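Local coordinates for uncharacterized conserved protein (Staphylococcus epidermidis, PDB 3FRM), which is of unknown function but carries an acetyltransferase-like (GNAT) domain, so it may transfer acyl groups, at residues N40-Y44 and D56-Q60; S69-S73 and I249-I254; F74-E80 and G244-I249; V99-I105 and G239-F245. All coordinates share one frame; numbering follows the deposited sequence.

Contact 1: residues N40-Y44 and D56-Q60; sequences NTWIY and DIEVQ
Tyr44 OH donates to Asp56 OD2 at 2.7 Å, the only hydrogen bond that joins residues 40-44 to the helix residues 56-60. It reaches the anti lone pair of OD2, on the side away from the other carboxylate oxygen, and OD2 lies near the plane of the phenol ring at its edge. OD1 is held separately, by a salt bridge to Arg24, so the buried carboxylate is gripped at both oxygens; the arginine would be expected to favour its charged form. Next to this pair, Trp42 carries most of the contact. Its CG stands beside the backbone N, chi1 -84°, and the indole projects toward the helix with its six-membered ring leading. CZ3 comes 3.3 Å from Asp56 CG, and CH2 is 3.6 Å from Asp56 CB, the ring and carboxylate planes being 39° apart. Asp56 O lies over one face of the indole, offset toward the rim. On the next helical turn, Val59 CB meets CZ2 at 4.0 Å. The Gln60 chain, extended with CG anti to its backbone N (chi1 -161°), runs past the indole in the opposite direction, its CG 3.7 Å from Trp42 NE1. Its OE1 accepts the backbone N of Ser73, tying the helix to the following strand. This is the first strand-helix pairing of a beta-alpha-beta unit: strand 41-44, helix 50-66 and strand 72-75. Strand 25-29 flanks 41-44 on one side and strand 72-75 on the other, while Phe74 meets the Trp42 ring edge-to-face.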
# COMPACT_ATOMS: atom_id res chain seq x y z
N ASN A 40 1.36 24.01 -2.99
CA ASN A 40 0.46 24.81 -3.80
C ASN A 40 -0.87 24.08 -4.07
O ASN A 40 -1.03 23.34 -5.05
CB ASN A 40 1.15 25.28 -5.08
CG ASN A 40 2.41 26.18 -4.82
OD1 ASN A 40 2.28 27.38 -4.56
ND2 ASN A 40 3.62 25.60 -4.95
N THR A 41 -1.85 24.29 -3.22
CA THR A 41 -2.99 23.40 -3.27
C THR A 41 -4.16 23.97 -2.46
O THR A 41 -3.98 24.83 -1.61
CB THR A 41 -2.57 21.97 -2.75
OG1 THR A 41 -3.52 20.98 -3.20
CG2 THR A 41 -2.40 21.93 -1.23
N TRP A 42 -5.35 23.46 -2.73
CA TRP A 42 -6.51 23.76 -1.97
C TRP A 42 -6.83 22.57 -1.05
O TRP A 42 -6.87 21.44 -1.52
CB TRP A 42 -7.70 23.91 -2.92
CG TRP A 42 -7.86 25.21 -3.52
CD1 TRP A 42 -6.87 26.00 -4.11
CD2 TRP A 42 -9.10 25.87 -3.76
NE1 TRP A 42 -7.45 27.14 -4.65
CE2 TRP A 42 -8.81 27.08 -4.46
CE3 TRP A 42 -10.42 25.57 -3.45
CZ2 TRP A 42 -9.79 27.99 -4.83
CZ3 TRP A 42 -11.39 26.49 -3.83
CH2 TRP A 42 -11.07 27.68 -4.49
N ILE A 43 -7.06 22.83 0.24
CA ILE A 43 -7.49 21.81 1.20
C ILE A 43 -8.98 22.10 1.48
O ILE A 43 -9.30 23.06 2.13
CB ILE A 43 -6.72 21.91 2.51
CG1 ILE A 43 -5.20 22.08 2.28
CG2 ILE A 43 -6.98 20.70 3.46
CD1 ILE A 43 -4.54 20.95 1.58
N TYR A 44 -9.89 21.27 0.99
CA TYR A 44 -11.31 21.50 1.32
C TYR A 44 -11.59 21.10 2.77
O TYR A 44 -11.04 20.13 3.27
CB TYR A 44 -12.25 20.70 0.41
CG TYR A 44 -12.44 21.25 -0.99
CD1 TYR A 44 -13.16 22.42 -1.23
CD2 TYR A 44 -11.95 20.58 -2.09
CE1 TYR A 44 -13.35 22.92 -2.48
CE2 TYR A 44 -12.16 21.09 -3.40
CZ TYR A 44 -12.84 22.25 -3.57
OH TYR A 44 -13.04 22.72 -4.82
N ASP A 56 -14.00 26.58 -8.64
CA ASP A 56 -12.77 26.56 -7.85
C ASP A 56 -11.59 26.20 -8.75
O ASP A 56 -10.46 26.67 -8.55
CB ASP A 56 -12.89 25.56 -6.70
CG ASP A 56 -14.01 25.92 -5.70
OD1 ASP A 56 -14.46 27.08 -5.63
OD2 ASP A 56 -14.42 25.02 -4.93
N ILE A 57 -11.86 25.39 -9.77
CA ILE A 57 -10.84 25.15 -10.79
C ILE A 57 -10.36 26.42 -11.42
O ILE A 57 -9.16 26.57 -11.68
CB ILE A 57 -11.35 24.22 -11.89
CG1 ILE A 57 -11.05 22.79 -11.47
CG2 ILE A 57 -10.62 24.46 -13.22
CD1 ILE A 57 -12.08 21.83 -11.95
N GLU A 58 -11.30 27.33 -11.66
CA GLU A 58 -10.98 28.54 -12.43
C GLU A 58 -10.13 29.51 -11.62
O GLU A 58 -9.11 29.91 -12.06
CB GLU A 58 -12.25 29.21 -12.95
CG GLU A 58 -12.94 28.45 -14.07
CD GLU A 58 -11.97 28.09 -15.21
OE1 GLU A 58 -11.31 29.00 -15.79
OE2 GLU A 58 -11.86 26.88 -15.52
N VAL A 59 -10.58 29.83 -10.41
CA VAL A 59 -9.77 30.47 -9.38
C VAL A 59 -8.39 29.90 -9.27
O VAL A 59 -7.45 30.64 -9.42
CB VAL A 59 -10.43 30.44 -7.95
CG1 VAL A 59 -9.65 31.37 -7.02
CG2 VAL A 59 -11.83 30.93 -8.03
N GLN A 60 -8.26 28.59 -9.05
CA GLN A 60 -6.91 28.00 -8.81
C GLN A 60 -6.06 28.11 -10.03
O GLN A 60 -4.89 28.44 -9.92
CB GLN A 60 -6.92 26.54 -8.36
CG GLN A 60 -5.61 26.15 -7.70
CD GLN A 60 -5.52 24.68 -7.36
OE1 GLN A 60 -4.97 23.91 -8.10
NE2 GLN A 60 -6.07 24.28 -6.23

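Contact 2: residues S69-S73 and I249-I254; sequences SYHLS and ILKENI
An antiparallel strand pair within the mixed central sheet brings the start of strand 72-75 against the end of strand 241-251, so the C-terminus of the chain is fastened to its N-terminal half. Leu72 and Lys251 form a hydrogen-bonded pair: Leu72 N donates to Lys251 O at 2.9 Å, and Lys251 N returns a straighter bond to Leu72 O, 3.0 Å with 172° at the hydrogen. Ser73 and Leu250 follow as a non-hydrogen-bonded pair, where Leu250 CD1 rests 4.0 Å from Ser73 CB. Beyond the regular strands the C-terminal tail is still held, Ile254 N donating to Tyr70 O at 2.6 Å. His71 sets its CB 3.3 Å from Lys251 O, but with chi1 69° its ring turns away from the last strand, and NE2 takes up Asn40 O. Ser73 OG likewise bonds Thr41 OG1, while Lys251 NZ reaches Leu93 O. Leu72 instead points to the other face of the sheet from Ser73, toward helix 50-66 and Gln60. There the last residue folds back over it: the Ile254 and Leu72 side chains cross at about a right angle, with Ile254 CD1 3.7 Å from Leu72 CD2.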
# COMPACT_ATOMS: atom_id res chain seq x y z
N SER A 69 3.01 28.50 -11.60
CA SER A 69 2.69 27.15 -11.19
C SER A 69 1.84 26.55 -12.34
O SER A 69 1.00 27.26 -12.93
CB SER A 69 1.81 27.22 -9.95
OG SER A 69 2.56 27.28 -8.73
N TYR A 70 2.03 25.28 -12.68
CA TYR A 70 1.36 24.77 -13.89
C TYR A 70 0.48 23.56 -13.65
O TYR A 70 -0.02 22.97 -14.61
CB TYR A 70 2.35 24.50 -15.03
CG TYR A 70 3.22 25.70 -15.34
CD1 TYR A 70 2.67 26.85 -15.91
CD2 TYR A 70 4.60 25.67 -15.07
CE1 TYR A 70 3.44 27.95 -16.19
CE2 TYR A 70 5.39 26.75 -15.35
CZ TYR A 70 4.80 27.89 -15.91
OH TYR A 70 5.59 28.96 -16.15
N HIS A 71 0.24 23.24 -12.38
CA HIS A 71 -0.53 22.08 -12.04
C HIS A 71 -1.82 22.52 -11.35
O HIS A 71 -2.02 23.70 -11.08
CB HIS A 71 0.30 21.26 -11.08
CG HIS A 71 0.47 21.92 -9.76
ND1 HIS A 71 1.43 22.88 -9.53
CD2 HIS A 71 -0.25 21.81 -8.61
CE1 HIS A 71 1.33 23.30 -8.28
NE2 HIS A 71 0.32 22.67 -7.69
N LEU A 72 -2.67 21.54 -10.97
CA LEU A 72 -3.86 21.81 -10.22
C LEU A 72 -4.01 20.72 -9.16
O LEU A 72 -3.74 19.55 -9.43
CB LEU A 72 -5.09 21.78 -11.14
CG LEU A 72 -5.35 22.76 -12.25
CD1 LEU A 72 -6.83 22.60 -12.69
CD2 LEU A 72 -5.10 24.16 -11.77
N SER A 73 -4.46 21.08 -7.96
CA SER A 73 -4.63 20.07 -6.96
C SER A 73 -5.57 20.41 -5.78
O SER A 73 -5.64 21.54 -5.36
CB SER A 73 -3.25 19.63 -6.49
OG SER A 73 -2.67 20.59 -5.67
N ILE A 249 -6.61 14.95 -5.47
CA ILE A 249 -6.46 14.82 -6.90
C ILE A 249 -5.38 15.75 -7.37
O ILE A 249 -5.18 16.79 -6.75
CB ILE A 249 -7.80 15.13 -7.60
CG1 ILE A 249 -8.29 16.53 -7.26
CG2 ILE A 249 -8.87 14.13 -7.12
CD1 ILE A 249 -9.39 16.98 -8.24
N LEU A 250 -4.76 15.40 -8.49
CA LEU A 250 -3.62 16.12 -9.05
C LEU A 250 -3.66 16.03 -10.56
O LEU A 250 -3.87 14.94 -11.12
CB LEU A 250 -2.29 15.48 -8.55
CG LEU A 250 -0.94 16.01 -9.12
CD1 LEU A 250 -0.79 17.51 -8.86
CD2 LEU A 250 0.24 15.27 -8.43
N LYS A 251 -3.51 17.18 -11.22
CA LYS A 251 -3.27 17.28 -12.65
C LYS A 251 -1.95 18.01 -12.80
O LYS A 251 -1.84 19.16 -12.43
CB LYS A 251 -4.35 18.07 -13.36
CG LYS A 251 -4.25 17.98 -14.88
CD LYS A 251 -5.44 18.70 -15.51
CE LYS A 251 -5.41 18.63 -17.03
NZ LYS A 251 -6.77 18.97 -17.58
N GLU A 252 -0.95 17.33 -13.34
CA GLU A 252 0.40 17.86 -13.37
C GLU A 252 0.54 19.01 -14.36
O GLU A 252 1.45 19.83 -14.20
CB GLU A 252 1.37 16.75 -13.66
CG GLU A 252 1.47 15.73 -12.51
CD GLU A 252 2.39 14.52 -12.80
OE1 GLU A 252 2.14 13.44 -12.20
OE2 GLU A 252 3.35 14.63 -13.61
N ASN A 253 -0.37 19.12 -15.33
CA ASN A 253 -0.32 20.23 -16.30
C ASN A 253 -1.65 20.85 -16.67
O ASN A 253 -2.50 20.19 -17.29
CB ASN A 253 0.39 19.79 -17.58
CG ASN A 253 1.82 19.36 -17.32
OD1 ASN A 253 2.75 20.17 -17.10
ND2 ASN A 253 2.01 18.06 -17.31
N ILE A 254 -1.82 22.14 -16.36
CA ILE A 254 -3.03 22.86 -16.76
C ILE A 254 -3.25 22.81 -18.28
O ILE A 254 -2.32 23.01 -19.12
CB ILE A 254 -3.03 24.31 -16.29
CG1 ILE A 254 -2.83 24.36 -14.77
CG2 ILE A 254 -4.31 25.03 -16.77
CD1 ILE A 254 -2.81 25.75 -14.19
OXT ILE A 254 -4.41 22.55 -18.69

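Contact 3: residues F74-E80 and G244-I249; sequences FSFPANE and GFKYHI
Asn79, the third residue of the type II turn Pro77-Glu80, sets its CA over one face of the Phe245 ring, toward the rim, 3.8 Å from the ring centroid and 19° off the normal. This CH-pi contact is possible because Phe245 chi1 (62°) sets CG between backbone N and carbonyl carbon, swinging the ring under the turn. Asn79 N meets Phe245 O at 2.8 Å, and Asn79 OD1 in return takes Phe245 N, which approaches from above the amide plane. OD1 also presses on Gly244 CA at 3.1 Å, a spot that would not accommodate a CB. Farther along, Phe74 and Ile249 form a regular antiparallel pair. The CG1-CD1 arm of Ile249 reaches two rings, CD1 3.8 Å from Phe74 CD2 and CG1 4.1 Å from Phe76 CE2. Leu86 and Ile90 of helix 84-92 touch Phe76 too. On the face carrying Ser75, the extended Lys246 chain lies along the other segment, its CD 3.4 Å from Phe76 O. Past the regular pairing Phe76 N still donates to Tyr247 O, and two waters fill in between the direct bonds: one links Phe76 O to Lys246 NZ, the other joins Pro77 O, Glu80 O and Tyr247 N. Tyr247 OH bonds His201 of the second subunit. Thus apolar packing supports the paired strands, whereas water and the asparagine amide satisfy backbone groups where the two segments diverge.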
# COMPACT_ATOMS: atom_id res chain seq x y z
N PHE A 74 -6.26 19.40 -5.27
CA PHE A 74 -7.21 19.56 -4.21
C PHE A 74 -7.17 18.34 -3.34
O PHE A 74 -6.93 17.24 -3.82
CB PHE A 74 -8.63 19.70 -4.79
CG PHE A 74 -8.76 20.77 -5.89
CD1 PHE A 74 -9.26 22.02 -5.61
CD2 PHE A 74 -8.34 20.52 -7.19
CE1 PHE A 74 -9.38 23.02 -6.62
CE2 PHE A 74 -8.43 21.52 -8.20
CZ PHE A 74 -8.96 22.75 -7.91
N SER A 75 -7.39 18.56 -2.04
CA SER A 75 -7.71 17.53 -1.07
C SER A 75 -9.13 17.74 -0.70
O SER A 75 -9.55 18.88 -0.61
CB SER A 75 -6.96 17.75 0.22
OG SER A 75 -5.65 17.63 -0.07
N PHE A 76 -9.82 16.65 -0.35
CA PHE A 76 -11.19 16.72 0.05
C PHE A 76 -11.33 16.49 1.56
O PHE A 76 -10.34 16.30 2.26
CB PHE A 76 -12.05 15.77 -0.83
CG PHE A 76 -12.16 16.21 -2.25
CD1 PHE A 76 -13.13 17.10 -2.63
CD2 PHE A 76 -11.28 15.76 -3.22
CE1 PHE A 76 -13.21 17.54 -3.98
CE2 PHE A 76 -11.34 16.18 -4.52
CZ PHE A 76 -12.32 17.08 -4.91
N PRO A 77 -12.55 16.56 2.09
CA PRO A 77 -12.63 16.54 3.56
C PRO A 77 -12.22 15.19 4.16
O PRO A 77 -12.44 14.14 3.57
CB PRO A 77 -14.10 16.80 3.82
CG PRO A 77 -14.54 17.59 2.49
CD PRO A 77 -13.82 16.90 1.43
N ALA A 78 -11.60 15.23 5.31
CA ALA A 78 -11.34 14.00 6.09
C ALA A 78 -12.51 13.01 6.13
O ALA A 78 -13.63 13.37 6.45
CB ALA A 78 -10.94 14.36 7.48
N ASN A 79 -12.22 11.78 5.72
CA ASN A 79 -13.19 10.72 5.84
C ASN A 79 -14.47 10.96 5.03
O ASN A 79 -15.50 10.42 5.36
CB ASN A 79 -13.52 10.49 7.30
CG ASN A 79 -12.27 10.31 8.10
OD1 ASN A 79 -11.52 9.41 7.84
ND2 ASN A 79 -12.00 11.22 9.00
N GLU A 80 -14.39 11.73 3.97
CA GLU A 80 -15.55 11.87 3.09
C GLU A 80 -15.29 11.29 1.69
O GLU A 80 -14.29 11.63 1.09
CB GLU A 80 -15.94 13.34 3.01
CG GLU A 80 -16.70 13.79 4.30
CD GLU A 80 -17.10 15.25 4.30
OE1 GLU A 80 -17.64 15.75 3.28
OE2 GLU A 80 -16.88 15.92 5.33
N GLY A 244 -7.90 7.31 9.39
CA GLY A 244 -8.79 8.06 8.55
C GLY A 244 -8.13 8.36 7.22
O GLY A 244 -6.94 8.13 7.06
N PHE A 245 -8.91 8.85 6.26
CA PHE A 245 -8.37 9.09 4.92
C PHE A 245 -8.76 10.44 4.37
O PHE A 245 -9.65 11.07 4.90
CB PHE A 245 -8.89 8.00 3.96
CG PHE A 245 -10.39 7.99 3.81
CD1 PHE A 245 -11.01 8.67 2.74
CD2 PHE A 245 -11.18 7.32 4.75
CE1 PHE A 245 -12.41 8.67 2.60
CE2 PHE A 245 -12.57 7.29 4.63
CZ PHE A 245 -13.20 7.98 3.54
N LYS A 246 -8.08 10.87 3.32
CA LYS A 246 -8.56 11.98 2.46
C LYS A 246 -8.38 11.58 1.03
O LYS A 246 -7.29 11.09 0.66
CB LYS A 246 -7.66 13.21 2.66
CG LYS A 246 -7.96 14.06 3.85
CD LYS A 246 -7.39 15.51 3.68
CE LYS A 246 -7.82 16.29 4.92
NZ LYS A 246 -7.48 17.73 5.02
N TYR A 247 -9.38 11.84 0.20
CA TYR A 247 -9.22 11.86 -1.25
C TYR A 247 -8.42 13.10 -1.68
O TYR A 247 -8.54 14.16 -1.07
CB TYR A 247 -10.58 11.81 -1.99
CG TYR A 247 -11.03 10.41 -2.06
CD1 TYR A 247 -10.60 9.56 -3.07
CD2 TYR A 247 -11.82 9.89 -1.04
CE1 TYR A 247 -10.94 8.20 -3.05
CE2 TYR A 247 -12.18 8.57 -1.02
CZ TYR A 247 -11.76 7.71 -2.01
OH TYR A 247 -12.15 6.37 -1.90
N HIS A 248 -7.66 12.99 -2.75
CA HIS A 248 -6.85 14.07 -3.24
C HIS A 248 -6.60 13.86 -4.75
O HIS A 248 -6.47 12.74 -5.26
CB HIS A 248 -5.55 14.25 -2.42
CG HIS A 248 -4.40 13.45 -2.94
ND1 HIS A 248 -4.13 12.17 -2.50
CD2 HIS A 248 -3.49 13.72 -3.90
CE1 HIS A 248 -3.10 11.69 -3.16
NE2 HIS A 248 -2.68 12.61 -4.01
N ILE A 249 -6.61 14.95 -5.47
CA ILE A 249 -6.46 14.82 -6.90
C ILE A 249 -5.38 15.75 -7.37
O ILE A 249 -5.18 16.79 -6.75
CB ILE A 249 -7.80 15.13 -7.60
CG1 ILE A 249 -8.29 16.53 -7.26
CG2 ILE A 249 -8.87 14.13 -7.12
CD1 ILE A 249 -9.39 16.98 -8.24
O HOH W 1 -8.95 18.40 2.87
O HOH W 2 -11.89 12.97 1.21

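Contact 4: residues V99-I105 and G239-F245; sequences VLELYVI and GYVYQGF
Strands 99-105 and 241-245 run antiparallel in the central sheet, their short axes 142° apart, and a beta bulge shifts the register by one between Glu101 and Tyr103. Leu102 sits at the bulge and bonds two different residues: its N donates to Gly244 O at 2.9 Å, while its O accepts Gln243 N. Regular pairing resumes at Tyr103 and Tyr242, and the next pair, Val104 and Val241, exchanges both backbone bonds. Gly244, with phi 128°, has a backbone shape that calls for glycine. At the other end, Gly239 closes helix 232-237 in a Schellman motif, and after Tyr240 the chain enters the strand. On the face bearing Tyr103 and Tyr242, the two rings make an offset edge-to-face pair, the Tyr242 edge directed at the Tyr103 face with centroids 5.8 Å apart. Tyr242 CG is anti to its backbone N (chi1 176°), which carries the ring forward along its own strand so that Gly244 N lies over the centre of one face. Glu101 CG comes to the edge of the same ring, 3.6 Å from CE1. Arg237 of the second subunit packs on Tyr242, and Leu236 of that subunit on Tyr103. On the opposite face, Val104 CG1 touches Val241 CG2 at 3.9 Å; Gln243 also leans on Val104, though its NE2 bonds Met4 O. Back on the side of Tyr103, Tyr240 lies against Tyr103 CB and Ile105, touching strand 221-225. Ile105 CG2 stands over one face of the Tyr240 ring, toward the rim, 3.4 Å from CE1.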
# COMPACT_ATOMS: atom_id res chain seq x y z
N VAL A 99 -5.57 8.64 -2.43
CA VAL A 99 -6.03 8.70 -1.06
C VAL A 99 -4.83 8.92 -0.14
O VAL A 99 -3.76 8.26 -0.27
CB VAL A 99 -6.75 7.41 -0.71
CG1 VAL A 99 -7.10 7.33 0.79
CG2 VAL A 99 -8.04 7.29 -1.54
N LEU A 100 -4.96 9.90 0.76
CA LEU A 100 -3.99 10.07 1.84
C LEU A 100 -4.55 9.31 2.99
O LEU A 100 -5.76 9.33 3.18
CB LEU A 100 -3.89 11.53 2.25
CG LEU A 100 -2.95 12.52 1.54
CD1 LEU A 100 -2.12 11.96 0.34
CD2 LEU A 100 -3.76 13.76 1.16
N GLU A 101 -3.68 8.67 3.76
CA GLU A 101 -4.07 7.91 4.95
C GLU A 101 -3.33 8.43 6.17
O GLU A 101 -2.08 8.57 6.13
CB GLU A 101 -3.67 6.46 4.79
CG GLU A 101 -4.63 5.69 3.95
CD GLU A 101 -4.09 4.35 3.45
OE1 GLU A 101 -4.90 3.59 2.85
OE2 GLU A 101 -2.88 4.04 3.67
N LEU A 102 -4.08 8.73 7.22
CA LEU A 102 -3.47 9.16 8.45
C LEU A 102 -3.16 7.96 9.38
O LEU A 102 -4.08 7.21 9.74
CB LEU A 102 -4.37 10.15 9.18
CG LEU A 102 -3.87 10.62 10.56
CD1 LEU A 102 -2.64 11.57 10.41
CD2 LEU A 102 -5.02 11.34 11.33
N TYR A 103 -1.88 7.78 9.73
CA TYR A 103 -1.45 6.76 10.74
C TYR A 103 -0.99 7.36 12.04
O TYR A 103 -0.34 8.40 12.09
CB TYR A 103 -0.36 5.83 10.18
CG TYR A 103 -0.88 5.00 9.04
CD1 TYR A 103 -1.59 3.84 9.27
CD2 TYR A 103 -0.78 5.45 7.73
CE1 TYR A 103 -2.12 3.10 8.23
CE2 TYR A 103 -1.30 4.71 6.67
CZ TYR A 103 -1.95 3.53 6.94
OH TYR A 103 -2.49 2.79 5.89
N VAL A 104 -1.31 6.67 13.13
CA VAL A 104 -0.99 7.20 14.44
C VAL A 104 -0.37 6.11 15.29
O VAL A 104 -0.73 4.96 15.14
CB VAL A 104 -2.27 7.77 15.09
CG1 VAL A 104 -3.10 6.64 15.73
CG2 VAL A 104 -1.92 8.74 16.17
N ILE A 105 0.53 6.48 16.20
CA ILE A 105 1.06 5.54 17.17
C ILE A 105 1.48 6.24 18.48
O ILE A 105 1.78 7.42 18.47
CB ILE A 105 2.22 4.71 16.58
CG1 ILE A 105 2.40 3.45 17.46
CG2 ILE A 105 3.48 5.55 16.48
CD1 ILE A 105 3.48 2.42 17.02
N GLY A 239 3.23 -1.33 14.02
CA GLY A 239 2.21 -1.07 15.02
C GLY A 239 1.35 0.19 14.82
O GLY A 239 0.47 0.47 15.65
N TYR A 240 1.59 0.95 13.74
CA TYR A 240 0.85 2.19 13.54
C TYR A 240 -0.59 1.84 13.36
O TYR A 240 -0.88 0.82 12.74
CB TYR A 240 1.31 2.93 12.27
CG TYR A 240 2.49 3.84 12.49
CD1 TYR A 240 2.31 5.16 12.80
CD2 TYR A 240 3.80 3.34 12.44
CE1 TYR A 240 3.39 5.97 13.06
CE2 TYR A 240 4.91 4.16 12.66
CZ TYR A 240 4.68 5.48 12.96
OH TYR A 240 5.73 6.34 13.17
N VAL A 241 -1.49 2.63 13.95
CA VAL A 241 -2.91 2.47 13.74
C VAL A 241 -3.49 3.47 12.73
O VAL A 241 -3.24 4.66 12.77
CB VAL A 241 -3.75 2.29 15.09
CG1 VAL A 241 -2.87 2.13 16.37
CG2 VAL A 241 -4.96 3.30 15.22
N TYR A 242 -4.20 2.93 11.77
CA TYR A 242 -4.90 3.64 10.76
C TYR A 242 -5.97 4.48 11.39
O TYR A 242 -6.78 3.95 12.20
CB TYR A 242 -5.56 2.62 9.84
CG TYR A 242 -6.44 3.23 8.75
CD1 TYR A 242 -5.87 3.79 7.61
CD2 TYR A 242 -7.81 3.24 8.88
CE1 TYR A 242 -6.65 4.33 6.59
CE2 TYR A 242 -8.62 3.79 7.88
CZ TYR A 242 -8.03 4.32 6.73
OH TYR A 242 -8.80 4.83 5.74
N GLN A 243 -6.01 5.76 11.02
CA GLN A 243 -6.98 6.70 11.60
C GLN A 243 -7.63 7.71 10.63
O GLN A 243 -7.83 8.87 11.02
CB GLN A 243 -6.26 7.53 12.67
CG GLN A 243 -7.21 8.30 13.60
CD GLN A 243 -6.82 8.09 15.01
OE1 GLN A 243 -6.67 6.95 15.44
NE2 GLN A 243 -6.63 9.18 15.76
N GLY A 244 -7.90 7.31 9.39
CA GLY A 244 -8.79 8.06 8.55
C GLY A 244 -8.13 8.36 7.22
O GLY A 244 -6.94 8.13 7.06
N PHE A 245 -8.91 8.85 6.26
CA PHE A 245 -8.37 9.09 4.92
C PHE A 245 -8.76 10.44 4.37
O PHE A 245 -9.65 11.07 4.90
CB PHE A 245 -8.89 8.00 3.96
CG PHE A 245 -10.39 7.99 3.81
CD1 PHE A 245 -11.01 8.67 2.74
CD2 PHE A 245 -11.18 7.32 4.75
CE1 PHE A 245 -12.41 8.67 2.60
CE2 PHE A 245 -12.57 7.29 4.63
CZ PHE A 245 -13.20 7.98 3.54

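In the fold
Contacts 2, 3 and 4 all use strand 241-251, the long C-terminal strand, which lies between strands 72-75 and 96-105 of the N-terminal part: 2 and 3 pair it with strand 72-75, and 4 with strand 96-105 on its other side. Contact 1 is the most buried and the one that sets a helix against the sheet; its chemistry is a tyrosine-carboxylate bond and an indole, whereas the others depend on backbone pairing. Contact 2 opens to solvent at the C-terminus. Contacts 3 and 4 share Gly244 and Phe245, and both reach the second subunit. Contact 1 touches contacts 2 and 3 but not contact 4.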